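Local coordinates for DHHA1 domain protein (Clostridium perfringens, PDB 3KEW) that probably hydrolyses mischarged tRNA, as zinc-dependent relatives of the alanyl-tRNA synthetase editing domain do, at residues Val58-Glu63 / Tyr69-Lys74; Asp110-Asn115 / Glu136-Glu141. All coordinates share one frame; numbering follows the deposited sequence.

How the interactions relate
Interaction 1 and interaction 2 lie on opposite sides of the chain's centre, their own centres about 41 Å apart and their nearest atoms about 28 Å apart, and they share no helix or strand. Interaction 1 joins the two arms of a beta hairpin within the antiparallel barrel; it is partly buried, with four backbone hydrogen bonds and a tyrosine pair on one face. Interaction 2 is a surface contact between the end of helix 88-112 and the start of helix 136-152, its segments separated by 20 residues, and no hydrogen bond crosses it. Backbone pairing thus sets the first, whereas one phenylalanine ring meeting aliphatic carbons and oxygens makes most of the second.

Interaction 1 (Val58-Glu63 / Tyr69-Lys74); sequences VLDVYE and YHVLEK
Tyr62 and Tyr69 face each other across an antiparallel hairpin, joined by a hydrogen-bonded pair in which Tyr69 N reaches Tyr62 O at 2.8 Å and Tyr62 N reaches Tyr69 O at 3.1 Å. From CB, the Tyr62 side chain sets off with CG between the backbone N and the carbonyl carbon (chi1 62°), which folds the ring over its partner strand. Tyr62 CD1 comes 3.9 Å from Tyr69 O. Farther out, Tyr62 CE1 meets Val71 CG2 at 3.8 Å, the methyl lying in the ring plane at its edge. Tyr62 CE2 touches Tyr69 CD1, while Tyr62 CZ rests 3.5 Å from Tyr69 CB, which sits over the ring face in a CH-pi contact. The two rings are near parallel, 20° apart, but slid so far that they barely overlap. At the tip, Tyr62 OH bonds His31 ND1. Toward the other end Leu59 and Asp60 form a beta bulge opposite Val71, Leu59 being the extra residue: Leu59 N gives Val71 O a nearly straight bond of 2.8 Å, and Asp60 N is buried without a partner. Beyond it, Leu59 CD1 packs on Glu73 CB at 3.6 Å. Val58, Val61, His70 and Leu72 occupy the other face, where His70 NE2 bonds Thr37 OG1. In the barrel, strand 67-72 runs between strands 56-64 and 29-34, while strand 51-53 borders 56-64 on its far side.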
loop_
_atom_site.group_PDB
_atom_site.type_symbol
_atom_site.label_atom_id
_atom_site.label_comp_id
_atom_site.label_asym_id
_atom_site.label_seq_id
_atom_site.Cartn_x
_atom_site.Cartn_y
_atom_site.Cartn_z
ATOM N N VAL A 58 -18.580 5.181 5.306
ATOM C CA VAL A 58 -17.331 5.666 5.868
ATOM C C VAL A 58 -16.726 6.658 4.872
ATOM O O VAL A 58 -16.452 6.307 3.716
ATOM C CB VAL A 58 -16.338 4.498 6.130
ATOM C CG1 VAL A 58 -15.137 4.988 6.903
ATOM C CG2 VAL A 58 -17.020 3.358 6.880
ATOM N N LEU A 59 -16.527 7.894 5.326
ATOM C CA LEU A 59 -16.090 8.989 4.463
ATOM C C LEU A 59 -14.602 9.255 4.572
ATOM O O LEU A 59 -13.997 9.823 3.660
ATOM C CB LEU A 59 -16.826 10.278 4.821
ATOM C CG LEU A 59 -18.347 10.313 4.810
ATOM C CD1 LEU A 59 -18.777 11.689 5.276
ATOM C CD2 LEU A 59 -18.896 9.993 3.426
ATOM N N ASP A 60 -14.027 8.875 5.704
ATOM C CA ASP A 60 -12.617 9.109 5.978
ATOM C C ASP A 60 -12.159 8.123 7.033
ATOM O O ASP A 60 -12.940 7.716 7.902
ATOM C CB ASP A 60 -12.386 10.548 6.472
ATOM C CG ASP A 60 -10.912 10.934 6.513
ATOM O OD1 ASP A 60 -10.135 10.476 5.638
ATOM O OD2 ASP A 60 -10.532 11.704 7.423
ATOM N N VAL A 61 -10.902 7.708 6.930
ATOM C CA VAL A 61 -10.272 6.882 7.946
ATOM C C VAL A 61 -8.914 7.505 8.222
ATOM O O VAL A 61 -8.167 7.824 7.294
ATOM C CB VAL A 61 -10.108 5.396 7.512
ATOM C CG1 VAL A 61 -9.550 4.575 8.650
ATOM C CG2 VAL A 61 -11.423 4.791 7.092
ATOM N N TYR A 62 -8.617 7.711 9.499
ATOM C CA TYR A 62 -7.326 8.238 9.911
ATOM C C TYR A 62 -6.859 7.534 11.174
ATOM O O TYR A 62 -7.657 6.906 11.876
ATOM C CB TYR A 62 -7.397 9.761 10.118
ATOM C CG TYR A 62 -8.348 10.224 11.211
ATOM C CD1 TYR A 62 -9.704 10.431 10.945
ATOM C CD2 TYR A 62 -7.883 10.479 12.504
ATOM C CE1 TYR A 62 -10.575 10.864 11.946
ATOM C CE2 TYR A 62 -8.743 10.912 13.510
ATOM C CZ TYR A 62 -10.084 11.111 13.222
ATOM O OH TYR A 62 -10.937 11.535 14.219
ATOM N N GLU A 63 -5.565 7.639 11.454
ATOM C CA GLU A 63 -4.993 7.090 12.670
ATOM C C GLU A 63 -4.506 8.217 13.572
ATOM O O GLU A 63 -3.806 9.124 13.121
ATOM C CB GLU A 63 -3.842 6.130 12.361
ATOM C CG GLU A 63 -3.384 5.312 13.564
ATOM C CD GLU A 63 -2.257 4.347 13.245
ATOM O OE1 GLU A 63 -2.236 3.800 12.120
ATOM O OE2 GLU A 63 -1.395 4.130 14.127
ATOM N N TYR A 69 -9.612 5.724 13.432
ATOM C CA TYR A 69 -10.917 6.379 13.529
ATOM C C TYR A 69 -11.653 6.432 12.202
ATOM O O TYR A 69 -11.076 6.783 11.181
ATOM C CB TYR A 69 -10.766 7.804 14.058
ATOM C CG TYR A 69 -10.237 7.891 15.471
ATOM C CD1 TYR A 69 -8.871 7.995 15.717
ATOM C CD2 TYR A 69 -11.102 7.868 16.562
ATOM C CE1 TYR A 69 -8.376 8.071 17.010
ATOM C CE2 TYR A 69 -10.614 7.945 17.869
ATOM C CZ TYR A 69 -9.249 8.051 18.081
ATOM O OH TYR A 69 -8.751 8.125 19.365
ATOM N N HIS A 70 -12.942 6.128 12.241
ATOM C CA HIS A 70 -13.776 6.069 11.054
ATOM C C HIS A 70 -14.788 7.206 11.097
ATOM O O HIS A 70 -15.561 7.326 12.051
ATOM C CB HIS A 70 -14.500 4.714 10.978
ATOM C CG HIS A 70 -13.586 3.529 11.098
ATOM N ND1 HIS A 70 -12.925 3.209 12.265
ATOM C CD2 HIS A 70 -13.219 2.591 10.192
ATOM C CE1 HIS A 70 -12.186 2.130 12.073
ATOM N NE2 HIS A 70 -12.350 1.733 10.824
ATOM N N VAL A 71 -14.774 8.042 10.062
ATOM C CA VAL A 71 -15.704 9.161 9.964
ATOM C C VAL A 71 -16.968 8.705 9.234
ATOM O O VAL A 71 -16.940 8.403 8.040
ATOM C CB VAL A 71 -15.044 10.397 9.292
ATOM C CG1 VAL A 71 -16.042 11.531 9.133
ATOM C CG2 VAL A 71 -13.849 10.866 10.110
ATOM N N LEU A 72 -18.071 8.632 9.975
ATOM C CA LEU A 72 -19.343 8.170 9.430
ATOM C C LEU A 72 -20.243 9.359 9.124
ATOM O O LEU A 72 -20.272 10.324 9.895
ATOM C CB LEU A 72 -20.043 7.226 10.420
ATOM C CG LEU A 72 -19.359 5.940 10.902
ATOM C CD1 LEU A 72 -20.291 5.178 11.830
ATOM C CD2 LEU A 72 -18.938 5.052 9.744
ATOM N N GLU A 73 -20.984 9.293 8.016
ATOM C CA GLU A 73 -21.843 10.423 7.631
ATOM C C GLU A 73 -23.159 10.495 8.416
ATOM O O GLU A 73 -23.770 11.560 8.504
ATOM C CB GLU A 73 -22.084 10.483 6.111
ATOM C CG GLU A 73 -23.206 9.620 5.564
ATOM C CD GLU A 73 -23.604 9.991 4.138
ATOM O OE1 GLU A 73 -24.496 9.320 3.575
ATOM O OE2 GLU A 73 -23.031 10.949 3.573
ATOM N N LYS A 74 -23.585 9.365 8.981
ATOM C CA LYS A 74 -24.806 9.314 9.784
ATOM C C LYS A 74 -24.545 8.775 11.188
ATOM O O LYS A 74 -23.491 8.192 11.461
ATOM C CB LYS A 74 -25.900 8.503 9.079
ATOM C CG LYS A 74 -26.472 9.191 7.850
ATOM C CD LYS A 74 -27.411 8.291 7.085
ATOM C CE LYS A 74 -27.916 9.001 5.837
ATOM N NZ LYS A 74 -28.987 8.238 5.138
#

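Interaction 2 (Asp110-Asn115 / Glu136-Glu141); sequences DLFGAN and EKTIRE
Phe112 leaves its backbone with CG anti to the carbonyl carbon (chi1 -48°), and chi2 of -67° then turns one ring face to Thr138. Glu141 likewise has CG anti to its carbonyl carbon, and its chain runs extended to bring the carboxylate to the ring's edge. The C-terminal end of helix 88-112, which carries the zinc ligands His98 and His102 farther back, here meets the first turns of helix 136-152. Thr138 CB lies over the ring, off toward the rim, in a CH-pi contact 4.1 Å from the Phe112 centroid. Leu111 CB covers the opposite face, above its centre, so the ring is sandwiched between aliphatic carbons. At the edge, Phe112 CZ meets Glu141 OE1 at 3.4 Å, with the ring and carboxylate planes only 15° apart. Thr138 O comes 3.2 Å from Phe112 CE2 from above the ring plane, on the side Thr138 CB covers, a close van der Waals contact. Leu111 CD1 adds a contact of 3.7 Å with Glu141 O. Thr138 OG1 turns to Asp135 O. Gly113, with positive phi, follows Phe112 as the first residue to leave the helix. No hydrogen bond or salt bridge spans the two segments. The attraction is therefore probably dispersion over the faces, supplemented, probably weakly, by the ring's edge hydrogens near the Glu141 carboxylate.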
loop_
_atom_site.group_PDB
_atom_site.type_symbol
_atom_site.label_atom_id
_atom_site.label_comp_id
_atom_site.label_asym_id
_atom_site.label_seq_id
_atom_site.Cartn_x
_atom_site.Cartn_y
_atom_site.Cartn_z
ATOM N N ASP A 110 17.951 -4.344 -10.008
ATOM C CA ASP A 110 18.437 -5.677 -10.365
ATOM C C ASP A 110 19.092 -5.697 -11.750
ATOM O O ASP A 110 20.161 -6.282 -11.920
ATOM C CB ASP A 110 17.310 -6.706 -10.300
ATOM C CG ASP A 110 17.769 -8.093 -10.694
ATOM O OD1 ASP A 110 17.330 -8.576 -11.757
ATOM O OD2 ASP A 110 18.576 -8.690 -9.948
ATOM N N LEU A 111 18.461 -5.039 -12.718
ATOM C CA LEU A 111 18.970 -5.011 -14.087
ATOM C C LEU A 111 20.130 -4.033 -14.289
ATOM O O LEU A 111 21.159 -4.409 -14.854
ATOM C CB LEU A 111 17.846 -4.700 -15.084
ATOM C CG LEU A 111 16.659 -5.661 -15.232
ATOM C CD1 LEU A 111 15.718 -5.128 -16.289
ATOM C CD2 LEU A 111 17.096 -7.082 -15.562
ATOM N N PHE A 112 19.965 -2.792 -13.825
ATOM C CA PHE A 112 20.890 -1.706 -14.169
ATOM C C PHE A 112 21.645 -1.071 -13.000
ATOM O O PHE A 112 22.448 -0.161 -13.216
ATOM C CB PHE A 112 20.153 -0.601 -14.938
ATOM C CG PHE A 112 19.299 -1.109 -16.063
ATOM C CD1 PHE A 112 19.880 -1.690 -17.192
ATOM C CD2 PHE A 112 17.913 -1.007 -15.993
ATOM C CE1 PHE A 112 19.088 -2.168 -18.230
ATOM C CE2 PHE A 112 17.113 -1.472 -17.025
ATOM C CZ PHE A 112 17.699 -2.053 -18.151
ATOM N N GLY A 113 21.384 -1.531 -11.774
ATOM C CA GLY A 113 21.961 -0.916 -10.573
ATOM C C GLY A 113 21.421 0.472 -10.284
ATOM O O GLY A 113 22.036 1.239 -9.540
ATOM N N ALA A 114 20.268 0.797 -10.866
ATOM C CA ALA A 114 19.705 2.135 -10.767
ATOM C C ALA A 114 18.830 2.278 -9.519
ATOM O O ALA A 114 17.907 1.484 -9.301
ATOM C CB ALA A 114 18.920 2.458 -12.015
ATOM N N ASN A 115 19.117 3.303 -8.714
ATOM C CA ASN A 115 18.463 3.487 -7.426
ATOM C C ASN A 115 17.212 4.350 -7.537
ATOM O O ASN A 115 17.108 5.158 -8.436
ATOM C CB ASN A 115 19.452 4.100 -6.427
ATOM C CG ASN A 115 20.539 3.129 -6.024
ATOM O OD1 ASN A 115 20.331 2.271 -5.166
ATOM N ND2 ASN A 115 21.703 3.250 -6.648
ATOM N N GLU A 136 15.262 5.399 -23.399
ATOM C CA GLU A 136 14.037 4.641 -23.661
ATOM C C GLU A 136 14.271 3.129 -23.630
ATOM O O GLU A 136 13.448 2.379 -23.098
ATOM C CB GLU A 136 13.426 5.070 -24.995
ATOM C CG GLU A 136 12.131 4.362 -25.352
ATOM C CD GLU A 136 11.576 4.766 -26.702
ATOM O OE1 GLU A 136 12.001 5.807 -27.249
ATOM O OE2 GLU A 136 10.699 4.036 -27.213
ATOM N N LYS A 137 15.407 2.699 -24.172
ATOM C CA LYS A 137 15.773 1.287 -24.196
ATOM C C LYS A 137 15.754 0.646 -22.803
ATOM O O LYS A 137 15.138 -0.396 -22.616
ATOM C CB LYS A 137 17.148 1.099 -24.856
ATOM C CG LYS A 137 17.675 -0.335 -24.810
ATOM C CD LYS A 137 19.025 -0.464 -25.490
ATOM C CE LYS A 137 19.727 -1.746 -25.060
ATOM N NZ LYS A 137 20.774 -2.172 -26.025
ATOM N N THR A 138 16.418 1.280 -21.837
ATOM C CA THR A 138 16.563 0.723 -20.484
ATOM C C THR A 138 15.238 0.740 -19.727
ATOM O O THR A 138 14.928 -0.196 -18.996
ATOM C CB THR A 138 17.632 1.468 -19.652
ATOM O OG1 THR A 138 17.395 2.874 -19.732
ATOM C CG2 THR A 138 19.040 1.166 -20.170
ATOM N N ILE A 139 14.468 1.806 -19.924
ATOM C CA ILE A 139 13.147 1.948 -19.333
ATOM C C ILE A 139 12.209 0.839 -19.819
ATOM O O ILE A 139 11.585 0.141 -18.999
ATOM C CB ILE A 139 12.588 3.364 -19.584
ATOM C CG1 ILE A 139 13.372 4.378 -18.738
ATOM C CG2 ILE A 139 11.075 3.436 -19.284
ATOM C CD1 ILE A 139 12.990 5.814 -18.967
ATOM N N ARG A 140 12.165 0.631 -21.138
ATOM C CA ARG A 140 11.332 -0.435 -21.724
ATOM C C ARG A 140 11.795 -1.841 -21.339
ATOM O O ARG A 140 10.975 -2.746 -21.230
ATOM C CB ARG A 140 11.207 -0.293 -23.249
ATOM C CG ARG A 140 10.457 0.961 -23.717
ATOM C CD ARG A 140 9.041 1.003 -23.223
ATOM N NE ARG A 140 8.411 2.286 -23.541
ATOM C CZ ARG A 140 7.254 2.709 -23.034
ATOM N NH1 ARG A 140 6.589 1.960 -22.164
ATOM N NH2 ARG A 140 6.765 3.891 -23.395
ATOM N N GLU A 141 13.100 -2.021 -21.115
ATOM C CA GLU A 141 13.608 -3.301 -20.608
ATOM C C GLU A 141 13.170 -3.583 -19.161
ATOM O O GLU A 141 12.947 -4.739 -18.783
ATOM C CB GLU A 141 15.133 -3.368 -20.724
ATOM C CG GLU A 141 15.622 -3.691 -22.123
ATOM C CD GLU A 141 17.130 -3.538 -22.295
ATOM O OE1 GLU A 141 17.830 -3.180 -21.319
ATOM O OE2 GLU A 141 17.617 -3.777 -23.420
#